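Local coordinates for Poly(A) ribonuclease POP2 (Saccharomyces cerevisiae, PDB 1UOC), which degrades poly(A) RNA from its 3' end to 5'-AMP and is probably a catalytic subunit of the CCR4-NOT mRNA deadenylase, at residues Glu27-Tyr38 and Asn91-Phe102; Asn39-Phe47 and Thr247-Phe258. All blocks are in the same frame, centred on the assembly; numbering follows the deposited sequence.

How the contacts relate
Both contacts are built on the same mixed beta-sheet, with their centres about 13 Å apart. Along the chain their segments alternate: 27-38 runs directly into 39-47, then come 91-102 and, much later, 247-258. In the sheet, strand 77-86 lies between strands 99-103 and 40-48. The alternating side chains of strand 99-103 show that the two helices lie on opposite faces: Trp100 and Phe102 meet helix 24-34 in contact 1, whereas Thr99 touches helix 247-264, its CG2 standing 3.4 Å from Gly248 O. Contact 2 carries predicted catalytic metal ligands; contact 1, farther from the chain's centre, packs helix 24-34 on the other face of the sheet.

Contact 1. Residues Glu27-Tyr38 and Asn91-Phe102; sequences EFAVIRQLVSQY and NKPDNGPSTWQF. With CA (calcium ion), chain C.
Trp100 NE1 donates to Glu27 OE2 at 3.0 Å, with an N-H...O angle of 153°. The carboxylate oxygen lies close to the indole plane, yet the N-H meets it from above the carboxylate plane, 39° out of it. The other oxygen, Glu27 OE1, forms a salt bridge with Arg17 of the neighbouring strand 17-19, so the acid is held at both oxygens and its rotation is restrained. This bond belongs to the helix-on-sheet layer of an RNase H-like, DEDD-type nuclease fold, in which helix 24-34 runs obliquely across strand 99-103 and the axes of their short segments approach to 10.7 Å.

Beyond the bond, the indole is packed on its face and rim. Ile31 CG1 sits over its six-membered ring, 3.7 Å from the centroid, a CH-pi contact. Leu34 CD1 meets the indole edge at CH2. Ile31 has CG1 anti to its carbonyl carbon (chi1 -70°), and its extended chain carries CD1 onward to the edge of Phe102, 3.8 Å from CZ. That same methyl lies over the centre of the Phe28 ring; Phe28 CE1 in turn touches Phe102 CE2 at 3.5 Å, the two rings meeting obliquely.

At the far end Pro93 CD lies over the Tyr38 ring, 3.5 Å from its centroid, in a second CH-pi contact, while Gln37 CG rests on the opposite face and Asn91 O comes to the ring edge. On a side turned away from segment 91-102, a calcium ion is bound by Gln33 O at 2.3 Å, by Ser36 OG and by a water that also donates to Arg32 O.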
loop_
_atom_site.group_PDB
_atom_site.type_symbol
_atom_site.label_atom_id
_atom_site.label_comp_id
_atom_site.label_asym_id
_atom_site.label_seq_id
_atom_site.Cartn_x
_atom_site.Cartn_y
_atom_site.Cartn_z
ATOM N N GLU A 27 1.574 -17.211 -7.138
ATOM C CA GLU A 27 1.235 -16.389 -5.970
ATOM C C GLU A 27 -0.065 -15.637 -6.215
ATOM O O GLU A 27 -0.861 -15.439 -5.291
ATOM C CB GLU A 27 2.359 -15.399 -5.637
ATOM C CG GLU A 27 3.648 -16.084 -5.222
ATOM C CD GLU A 27 3.475 -17.039 -4.050
ATOM O OE1 GLU A 27 4.330 -17.938 -3.904
ATOM O OE2 GLU A 27 2.508 -16.898 -3.266
ATOM N N PHE A 28 -0.287 -15.217 -7.458
ATOM C CA PHE A 28 -1.517 -14.520 -7.764
ATOM C C PHE A 28 -2.686 -15.497 -7.742
ATOM O O PHE A 28 -3.834 -15.100 -7.543
ATOM C CB PHE A 28 -1.438 -13.817 -9.112
ATOM C CG PHE A 28 -1.350 -12.329 -8.989
ATOM C CD1 PHE A 28 -0.127 -11.680 -9.065
ATOM C CD2 PHE A 28 -2.489 -11.582 -8.681
ATOM C CE1 PHE A 28 -0.035 -10.308 -8.829
ATOM C CE2 PHE A 28 -2.405 -10.215 -8.443
ATOM C CZ PHE A 28 -1.170 -9.576 -8.516
ATOM N N ALA A 29 -2.395 -16.780 -7.931
ATOM C CA ALA A 29 -3.451 -17.791 -7.886
ATOM C C ALA A 29 -3.908 -17.893 -6.424
ATOM O O ALA A 29 -5.100 -18.009 -6.147
ATOM C CB ALA A 29 -2.927 -19.131 -8.382
ATOM N N VAL A 30 -2.951 -17.833 -5.497
ATOM C CA VAL A 30 -3.256 -17.886 -4.063
ATOM C C VAL A 30 -4.003 -16.625 -3.623
ATOM O O VAL A 30 -4.957 -16.698 -2.859
ATOM C CB VAL A 30 -1.965 -18.005 -3.214
ATOM C CG1 VAL A 30 -2.302 -17.880 -1.725
ATOM C CG2 VAL A 30 -1.272 -19.335 -3.498
ATOM N N ILE A 31 -3.562 -15.463 -4.102
ATOM C CA ILE A 31 -4.216 -14.200 -3.755
ATOM C C ILE A 31 -5.682 -14.274 -4.184
ATOM O O ILE A 31 -6.591 -13.923 -3.442
ATOM C CB ILE A 31 -3.532 -13.012 -4.489
ATOM C CG1 ILE A 31 -2.142 -12.776 -3.896
ATOM C CG2 ILE A 31 -4.403 -11.742 -4.387
ATOM C CD1 ILE A 31 -1.289 -11.792 -4.685
ATOM N N ARG A 32 -5.881 -14.748 -5.399
ATOM C CA ARG A 32 -7.191 -14.893 -5.994
ATOM C C ARG A 32 -8.167 -15.730 -5.151
ATOM O O ARG A 32 -9.351 -15.402 -5.063
ATOM C CB ARG A 32 -7.019 -15.515 -7.379
ATOM C CG ARG A 32 -8.049 -15.119 -8.411
ATOM C CD ARG A 32 -7.674 -15.728 -9.771
ATOM N NE ARG A 32 -6.419 -15.176 -10.258
ATOM C CZ ARG A 32 -5.404 -15.891 -10.729
ATOM N NH1 ARG A 32 -5.475 -17.215 -10.789
ATOM N NH2 ARG A 32 -4.301 -15.271 -11.132
ATOM N N GLN A 33 -7.698 -16.802 -4.520
ATOM C CA GLN A 33 -8.636 -17.602 -3.741
ATOM C C GLN A 33 -8.756 -17.166 -2.290
ATOM O O GLN A 33 -9.647 -17.612 -1.589
ATOM C CB GLN A 33 -8.316 -19.110 -3.839
ATOM C CG GLN A 33 -7.240 -19.636 -2.929
ATOM C CD GLN A 33 -7.748 -20.039 -1.547
ATOM O OE1 GLN A 33 -6.966 -20.130 -0.605
ATOM N NE2 GLN A 33 -9.047 -20.295 -1.425
ATOM N N LEU A 34 -7.886 -16.269 -1.843
ATOM C CA LEU A 34 -7.976 -15.807 -0.460
ATOM C C LEU A 34 -8.840 -14.559 -0.352
ATOM O O LEU A 34 -9.551 -14.378 0.639
ATOM C CB LEU A 34 -6.582 -15.474 0.110
ATOM C CG LEU A 34 -5.537 -16.567 0.336
ATOM C CD1 LEU A 34 -4.200 -15.925 0.708
ATOM C CD2 LEU A 34 -6.008 -17.509 1.430
ATOM N N VAL A 35 -8.804 -13.714 -1.381
ATOM C CA VAL A 35 -9.526 -12.445 -1.319
ATOM C C VAL A 35 -10.997 -12.438 -0.912
ATOM O O VAL A 35 -11.417 -11.528 -0.200
ATOM C CB VAL A 35 -9.351 -11.612 -2.627
ATOM C CG1 VAL A 35 -10.100 -12.251 -3.783
ATOM C CG2 VAL A 35 -9.848 -10.167 -2.398
ATOM N N SER A 36 -11.787 -13.425 -1.327
ATOM C CA SER A 36 -13.203 -13.425 -0.929
ATOM C C SER A 36 -13.365 -13.386 0.595
ATOM O O SER A 36 -14.293 -12.773 1.108
ATOM C CB SER A 36 -13.942 -14.646 -1.500
ATOM O OG SER A 36 -13.394 -15.859 -1.007
ATOM N N GLN A 37 -12.459 -14.028 1.322
ATOM C CA GLN A 37 -12.520 -14.033 2.783
ATOM C C GLN A 37 -11.623 -12.937 3.381
ATOM O O GLN A 37 -12.025 -12.172 4.275
ATOM C CB GLN A 37 -12.084 -15.399 3.334
ATOM C CG GLN A 37 -12.153 -15.486 4.851
ATOM C CD GLN A 37 -11.868 -16.890 5.368
ATOM O OE1 GLN A 37 -11.876 -17.855 4.611
ATOM N NE2 GLN A 37 -11.626 -17.003 6.668
ATOM N N TYR A 38 -10.390 -12.884 2.898
ATOM C CA TYR A 38 -9.443 -11.894 3.375
ATOM C C TYR A 38 -9.537 -10.745 2.386
ATOM O O TYR A 38 -8.640 -10.526 1.565
ATOM C CB TYR A 38 -8.058 -12.524 3.440
ATOM C CG TYR A 38 -8.062 -13.731 4.355
ATOM C CD1 TYR A 38 -8.139 -15.030 3.838
ATOM C CD2 TYR A 38 -8.071 -13.570 5.743
ATOM C CE1 TYR A 38 -8.230 -16.133 4.678
ATOM C CE2 TYR A 38 -8.161 -14.663 6.597
ATOM C CZ TYR A 38 -8.241 -15.941 6.059
ATOM O OH TYR A 38 -8.335 -17.021 6.908
ATOM N N ASN A 91 -7.646 -10.886 10.964
ATOM C CA ASN A 91 -7.335 -12.308 10.953
ATOM C C ASN A 91 -6.703 -12.633 9.611
ATOM O O ASN A 91 -7.042 -12.019 8.593
ATOM C CB ASN A 91 -8.602 -13.143 11.107
ATOM C CG ASN A 91 -9.316 -12.878 12.408
ATOM O OD1 ASN A 91 -10.548 -12.890 12.457
ATOM N ND2 ASN A 91 -8.554 -12.653 13.478
ATOM N N LYS A 92 -5.795 -13.606 9.618
ATOM C CA LYS A 92 -5.103 -14.037 8.414
ATOM C C LYS A 92 -5.075 -15.563 8.374
ATOM O O LYS A 92 -5.283 -16.221 9.394
ATOM C CB LYS A 92 -3.678 -13.480 8.417
ATOM C CG LYS A 92 -3.594 -11.946 8.269
ATOM C CD LYS A 92 -2.143 -11.453 8.474
ATOM C CE LYS A 92 -1.854 -10.136 7.747
ATOM N NZ LYS A 92 -1.720 -10.294 6.256
ATOM N N PRO A 93 -4.853 -16.151 7.190
ATOM C CA PRO A 93 -4.809 -17.611 7.099
ATOM C C PRO A 93 -3.699 -18.186 7.976
ATOM O O PRO A 93 -2.595 -17.641 8.010
ATOM C CB PRO A 93 -4.577 -17.856 5.607
ATOM C CG PRO A 93 -3.958 -16.564 5.120
ATOM C CD PRO A 93 -4.745 -15.541 5.857
ATOM N N ASP A 94 -3.995 -19.275 8.691
ATOM C CA ASP A 94 -3.014 -19.899 9.584
ATOM C C ASP A 94 -1.908 -20.642 8.839
ATOM O O ASP A 94 -0.840 -20.907 9.389
ATOM C CB ASP A 94 -3.709 -20.846 10.575
ATOM C CG ASP A 94 -4.622 -20.107 11.558
ATOM O OD1 ASP A 94 -4.221 -19.032 12.058
ATOM O OD2 ASP A 94 -5.732 -20.613 11.841
ATOM N N ASN A 95 -2.169 -20.973 7.584
ATOM C CA ASN A 95 -1.189 -21.652 6.755
ATOM C C ASN A 95 -0.910 -20.846 5.498
ATOM O O ASN A 95 -1.812 -20.238 4.932
ATOM C CB ASN A 95 -1.684 -23.040 6.348
ATOM C CG ASN A 95 -1.282 -24.112 7.334
ATOM O OD1 ASN A 95 -1.004 -25.248 6.946
ATOM N ND2 ASN A 95 -1.251 -23.765 8.619
ATOM N N GLY A 96 0.338 -20.845 5.057
ATOM C CA GLY A 96 0.681 -20.121 3.848
ATOM C C GLY A 96 0.866 -18.632 4.061
ATOM O O GLY A 96 0.547 -18.100 5.132
ATOM N N PRO A 97 1.376 -17.931 3.038
ATOM C CA PRO A 97 1.633 -16.488 3.041
ATOM C C PRO A 97 0.374 -15.622 2.952
ATOM O O PRO A 97 -0.598 -15.959 2.275
ATOM C CB PRO A 97 2.537 -16.307 1.829
ATOM C CG PRO A 97 1.964 -17.316 0.871
ATOM C CD PRO A 97 1.808 -18.529 1.764
ATOM N N SER A 98 0.435 -14.480 3.618
ATOM C CA SER A 98 -0.661 -13.533 3.656
ATOM C C SER A 98 -0.119 -12.132 3.283
ATOM O O SER A 98 -0.850 -11.138 3.275
ATOM C CB SER A 98 -1.222 -13.525 5.070
ATOM O OG SER A 98 -2.504 -12.981 5.081
ATOM N N THR A 99 1.178 -12.066 3.006
ATOM C CA THR A 99 1.821 -10.813 2.628
ATOM C C THR A 99 2.820 -11.140 1.540
ATOM O O THR A 99 3.535 -12.131 1.626
ATOM C CB THR A 99 2.556 -10.161 3.821
ATOM O OG1 THR A 99 1.611 -9.841 4.839
ATOM C CG2 THR A 99 3.243 -8.854 3.379
ATOM N N TRP A 100 2.869 -10.298 0.520
ATOM C CA TRP A 100 3.750 -10.523 -0.607
ATOM C C TRP A 100 4.565 -9.282 -0.884
ATOM O O TRP A 100 4.112 -8.159 -0.643
ATOM C CB TRP A 100 2.916 -10.832 -1.856
ATOM C CG TRP A 100 2.166 -12.138 -1.785
ATOM C CD1 TRP A 100 2.602 -13.358 -2.219
ATOM C CD2 TRP A 100 0.888 -12.359 -1.176
ATOM N NE1 TRP A 100 1.676 -14.324 -1.915
ATOM C CE2 TRP A 100 0.614 -13.741 -1.270
ATOM C CE3 TRP A 100 -0.049 -11.523 -0.551
ATOM C CZ2 TRP A 100 -0.562 -14.310 -0.764
ATOM C CZ3 TRP A 100 -1.214 -12.084 -0.048
ATOM C CH2 TRP A 100 -1.460 -13.469 -0.156
ATOM N N GLN A 101 5.773 -9.498 -1.393
ATOM C CA GLN A 101 6.644 -8.410 -1.784
ATOM C C GLN A 101 7.021 -8.703 -3.213
ATOM O O GLN A 101 7.836 -9.580 -3.476
ATOM C CB GLN A 101 7.911 -8.330 -0.938
ATOM C CG GLN A 101 8.755 -7.103 -1.317
ATOM C CD GLN A 101 9.946 -6.887 -0.403
ATOM O OE1 GLN A 101 10.981 -7.517 -0.559
ATOM N NE2 GLN A 101 9.797 -5.995 0.555
ATOM N N PHE A 102 6.410 -7.976 -4.136
ATOM C CA PHE A 102 6.701 -8.157 -5.543
ATOM C C PHE A 102 7.952 -7.357 -5.904
ATOM O O PHE A 102 8.048 -6.166 -5.617
ATOM C CB PHE A 102 5.509 -7.697 -6.386
ATOM C CG PHE A 102 4.229 -8.450 -6.099
ATOM C CD1 PHE A 102 3.384 -8.052 -5.062
ATOM C CD2 PHE A 102 3.876 -9.554 -6.861
ATOM C CE1 PHE A 102 2.205 -8.744 -4.792
ATOM C CE2 PHE A 102 2.696 -10.258 -6.601
ATOM C CZ PHE A 102 1.860 -9.848 -5.561
HETATM CA CA CA C . -11.888 -17.608 -1.955
HETATM O O HOH W 1 -11.454 -15.563 -3.608
#

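Contact 2. Residues Asn39-Phe47 and Thr247-Phe258; sequences NHVSISTEF and TGGQSLLMLLSF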
loop_
_atom_site.group_PDB
_atom_site.type_symbol
_atom_site.label_atom_id
_atom_site.label_comp_id
_atom_site.label_asym_id
_atom_site.label_seq_id
_atom_site.Cartn_x
_atom_site.Cartn_y
_atom_site.Cartn_z
ATOM N N ASN A 39 -10.663 -10.035 2.494
ATOM C CA ASN A 39 -11.018 -8.935 1.605
ATOM C C ASN A 39 -10.472 -7.547 1.909
ATOM O O ASN A 39 -10.894 -6.570 1.285
ATOM C CB ASN A 39 -12.552 -8.875 1.424
ATOM C CG ASN A 39 -13.317 -8.661 2.745
ATOM O OD1 ASN A 39 -12.749 -8.231 3.750
ATOM N ND2 ASN A 39 -14.623 -8.948 2.730
ATOM N N HIS A 40 -9.556 -7.448 2.867
ATOM C CA HIS A 40 -8.917 -6.165 3.185
ATOM C C HIS A 40 -7.492 -6.277 2.627
ATOM O O HIS A 40 -6.751 -7.197 2.967
ATOM C CB HIS A 40 -8.891 -5.909 4.699
ATOM C CG HIS A 40 -10.171 -5.348 5.243
ATOM N ND1 HIS A 40 -11.388 -5.984 5.098
ATOM C CD2 HIS A 40 -10.426 -4.195 5.907
ATOM C CE1 HIS A 40 -12.336 -5.242 5.646
ATOM N NE2 HIS A 40 -11.781 -4.151 6.143
ATOM N N VAL A 41 -7.128 -5.341 1.759
ATOM C CA VAL A 41 -5.825 -5.338 1.103
ATOM C C VAL A 41 -5.053 -4.040 1.349
ATOM O O VAL A 41 -5.558 -2.948 1.073
ATOM C CB VAL A 41 -5.994 -5.461 -0.430
ATOM C CG1 VAL A 41 -4.664 -5.819 -1.095
ATOM C CG2 VAL A 41 -7.059 -6.492 -0.740
ATOM N N SER A 42 -3.829 -4.157 1.852
ATOM C CA SER A 42 -2.996 -2.977 2.081
ATOM C C SER A 42 -1.930 -2.976 0.991
ATOM O O SER A 42 -1.551 -4.034 0.480
ATOM C CB SER A 42 -2.319 -3.050 3.439
ATOM O OG SER A 42 -1.474 -4.184 3.480
ATOM N N ILE A 43 -1.460 -1.792 0.631
ATOM C CA ILE A 43 -0.436 -1.672 -0.392
ATOM C C ILE A 43 0.660 -0.690 -0.001
ATOM O O ILE A 43 0.411 0.323 0.649
ATOM C CB ILE A 43 -1.039 -1.230 -1.745
ATOM C CG1 ILE A 43 0.082 -1.037 -2.771
ATOM C CG2 ILE A 43 -1.863 0.050 -1.563
ATOM C CD1 ILE A 43 -0.395 -0.540 -4.105
ATOM N N SER A 44 1.880 -1.004 -0.406
ATOM C CA SER A 44 3.028 -0.157 -0.137
ATOM C C SER A 44 3.920 -0.205 -1.373
ATOM O O SER A 44 3.898 -1.178 -2.139
ATOM C CB SER A 44 3.793 -0.648 1.085
ATOM O OG SER A 44 4.738 0.332 1.470
ATOM N N THR A 45 4.701 0.844 -1.577
ATOM C CA THR A 45 5.539 0.894 -2.759
ATOM C C THR A 45 6.910 1.479 -2.500
ATOM O O THR A 45 7.143 2.184 -1.518
ATOM C CB THR A 45 4.894 1.742 -3.847
ATOM O OG1 THR A 45 4.767 3.084 -3.358
ATOM C CG2 THR A 45 3.520 1.193 -4.223
ATOM N N GLU A 46 7.815 1.169 -3.409
ATOM C CA GLU A 46 9.167 1.660 -3.333
ATOM C C GLU A 46 9.533 2.002 -4.767
ATOM O O GLU A 46 9.583 1.132 -5.640
ATOM C CB GLU A 46 10.092 0.585 -2.758
ATOM C CG GLU A 46 11.499 1.082 -2.442
ATOM C CD GLU A 46 11.498 2.275 -1.505
ATOM O OE1 GLU A 46 11.048 2.135 -0.349
ATOM O OE2 GLU A 46 11.946 3.361 -1.927
ATOM N N PHE A 47 9.734 3.290 -5.011
ATOM C CA PHE A 47 10.090 3.758 -6.338
ATOM C C PHE A 47 11.535 4.186 -6.329
ATOM O O PHE A 47 12.066 4.624 -5.306
ATOM C CB PHE A 47 9.251 4.966 -6.749
ATOM C CG PHE A 47 7.774 4.732 -6.705
ATOM C CD1 PHE A 47 7.024 5.149 -5.609
ATOM C CD2 PHE A 47 7.121 4.122 -7.772
ATOM C CE1 PHE A 47 5.639 4.966 -5.579
ATOM C CE2 PHE A 47 5.736 3.934 -7.750
ATOM C CZ PHE A 47 4.995 4.358 -6.655
ATOM N N THR A 247 9.631 -3.451 2.068
ATOM C CA THR A 247 8.427 -2.959 1.403
ATOM C C THR A 247 7.231 -3.868 1.707
ATOM O O THR A 247 6.124 -3.391 1.956
ATOM C CB THR A 247 8.662 -2.847 -0.118
ATOM O OG1 THR A 247 9.840 -2.054 -0.342
ATOM C CG2 THR A 247 7.467 -2.183 -0.817
ATOM N N GLY A 248 7.458 -5.176 1.688
ATOM C CA GLY A 248 6.389 -6.105 1.999
ATOM C C GLY A 248 5.982 -5.920 3.444
ATOM O O GLY A 248 4.800 -5.860 3.765
ATOM N N GLY A 249 6.976 -5.804 4.318
ATOM C CA GLY A 249 6.717 -5.611 5.734
ATOM C C GLY A 249 5.892 -4.374 6.007
ATOM O O GLY A 249 5.068 -4.356 6.925
ATOM N N GLN A 250 6.114 -3.336 5.203
ATOM C CA GLN A 250 5.378 -2.086 5.344
ATOM C C GLN A 250 3.890 -2.280 5.062
ATOM O O GLN A 250 3.050 -1.740 5.777
ATOM C CB GLN A 250 5.942 -1.019 4.397
ATOM C CG GLN A 250 7.248 -0.377 4.859
ATOM C CD GLN A 250 7.057 0.527 6.065
ATOM O OE1 GLN A 250 6.401 1.570 5.978
ATOM N NE2 GLN A 250 7.619 0.126 7.206
ATOM N N SER A 251 3.556 -3.034 4.020
ATOM C CA SER A 251 2.145 -3.244 3.711
ATOM C C SER A 251 1.563 -4.031 4.871
ATOM O O SER A 251 0.447 -3.780 5.311
ATOM C CB SER A 251 1.957 -4.003 2.380
ATOM O OG SER A 251 2.425 -5.349 2.452
ATOM N N LEU A 252 2.347 -4.970 5.389
ATOM C CA LEU A 252 1.925 -5.776 6.520
ATOM C C LEU A 252 1.666 -4.921 7.776
ATOM O O LEU A 252 0.642 -5.075 8.442
ATOM C CB LEU A 252 2.980 -6.851 6.818
ATOM C CG LEU A 252 2.809 -7.620 8.136
ATOM C CD1 LEU A 252 1.425 -8.274 8.213
ATOM C CD2 LEU A 252 3.918 -8.663 8.241
ATOM N N LEU A 253 2.591 -4.019 8.089
ATOM C CA LEU A 253 2.466 -3.162 9.268
ATOM C C LEU A 253 1.234 -2.282 9.155
ATOM O O LEU A 253 0.513 -2.053 10.130
ATOM C CB LEU A 253 3.721 -2.276 9.421
ATOM C CG LEU A 253 3.854 -1.464 10.721
ATOM C CD1 LEU A 253 3.755 -2.396 11.921
ATOM C CD2 LEU A 253 5.192 -0.715 10.747
ATOM N N MET A 254 1.020 -1.785 7.946
ATOM C CA MET A 254 -0.100 -0.921 7.602
ATOM C C MET A 254 -1.421 -1.608 7.915
ATOM O O MET A 254 -2.260 -1.071 8.635
ATOM C CB MET A 254 -0.017 -0.617 6.107
ATOM C CG MET A 254 -0.730 0.620 5.629
ATOM S SD MET A 254 -0.526 0.803 3.841
ATOM C CE MET A 254 1.254 0.951 3.748
ATOM N N LEU A 255 -1.609 -2.807 7.368
ATOM C CA LEU A 255 -2.843 -3.572 7.578
ATOM C C LEU A 255 -3.080 -3.957 9.053
ATOM O O LEU A 255 -4.204 -3.900 9.552
ATOM C CB LEU A 255 -2.804 -4.838 6.718
ATOM C CG LEU A 255 -4.064 -5.691 6.690
ATOM C CD1 LEU A 255 -5.206 -4.865 6.080
ATOM C CD2 LEU A 255 -3.820 -6.966 5.890
ATOM N N LEU A 256 -2.015 -4.372 9.732
ATOM C CA LEU A 256 -2.088 -4.758 11.144
ATOM C C LEU A 256 -2.560 -3.555 11.945
ATOM O O LEU A 256 -3.436 -3.653 12.804
ATOM C CB LEU A 256 -0.695 -5.172 11.633
ATOM C CG LEU A 256 -0.339 -6.611 12.006
ATOM C CD1 LEU A 256 -1.303 -7.598 11.380
ATOM C CD2 LEU A 256 1.111 -6.866 11.576
ATOM N N SER A 257 -1.959 -2.409 11.647
ATOM C CA SER A 257 -2.295 -1.173 12.324
ATOM C C SER A 257 -3.727 -0.749 12.033
ATOM O O SER A 257 -4.454 -0.364 12.941
ATOM C CB SER A 257 -1.314 -0.064 11.921
ATOM O OG SER A 257 -0.006 -0.364 12.384
ATOM N N PHE A 258 -4.141 -0.829 10.773
ATOM C CA PHE A 258 -5.503 -0.445 10.425
ATOM C C PHE A 258 -6.531 -1.268 11.192
ATOM O O PHE A 258 -7.443 -0.729 11.808
ATOM C CB PHE A 258 -5.768 -0.635 8.927
ATOM C CG PHE A 258 -7.159 -0.289 8.530
ATOM C CD1 PHE A 258 -7.530 1.040 8.341
ATOM C CD2 PHE A 258 -8.131 -1.280 8.427
ATOM C CE1 PHE A 258 -8.858 1.379 8.061
ATOM C CE2 PHE A 258 -9.459 -0.955 8.150
ATOM C CZ PHE A 258 -9.824 0.383 7.966
HETATM O O HOH W 2 10.772 0.093 2.016
#
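Ser42, Ser44 and Thr247 bury the most surface where strand 40-47 crosses helix 247-258, the segment axes approaching to 6.8 Å. Ser42 OG, placed between its backbone N and carbonyl carbon (chi1 62°), donates to Ser251 O at 2.7 Å. It comes from above the carbonyl plane, 55° out of it; Leu255 N reaches the same oxygen from the opposite face, within the helix. With an alanine here, Ser251 O would probably lose its grip on the strand and keep just the helical donor of this pair.

Two residues along, Ser44 sets CB 3.7 Å from Thr247 O and lays OG against Gln250 CB at 3.4 Å, so the strand presses closely on the helix backbone. Thr247 turns CG2 toward Ser44 O, and its OG1 lies 3.6 Å from Glu46 CB. A water donates to Glu46 OE1 and has a weak link to Thr247 OG1.

Gln250 faces the strand with CB, but its bent chain takes the amide elsewhere, NE2 bonding to Phe244 O. Ser44, Glu46, Gln250 and Asp166, predicted ligands of the catalytic divalent metal, match the four positions of a DEDD exonuclease site, Ser44 and Gln250 replacing two aspartates.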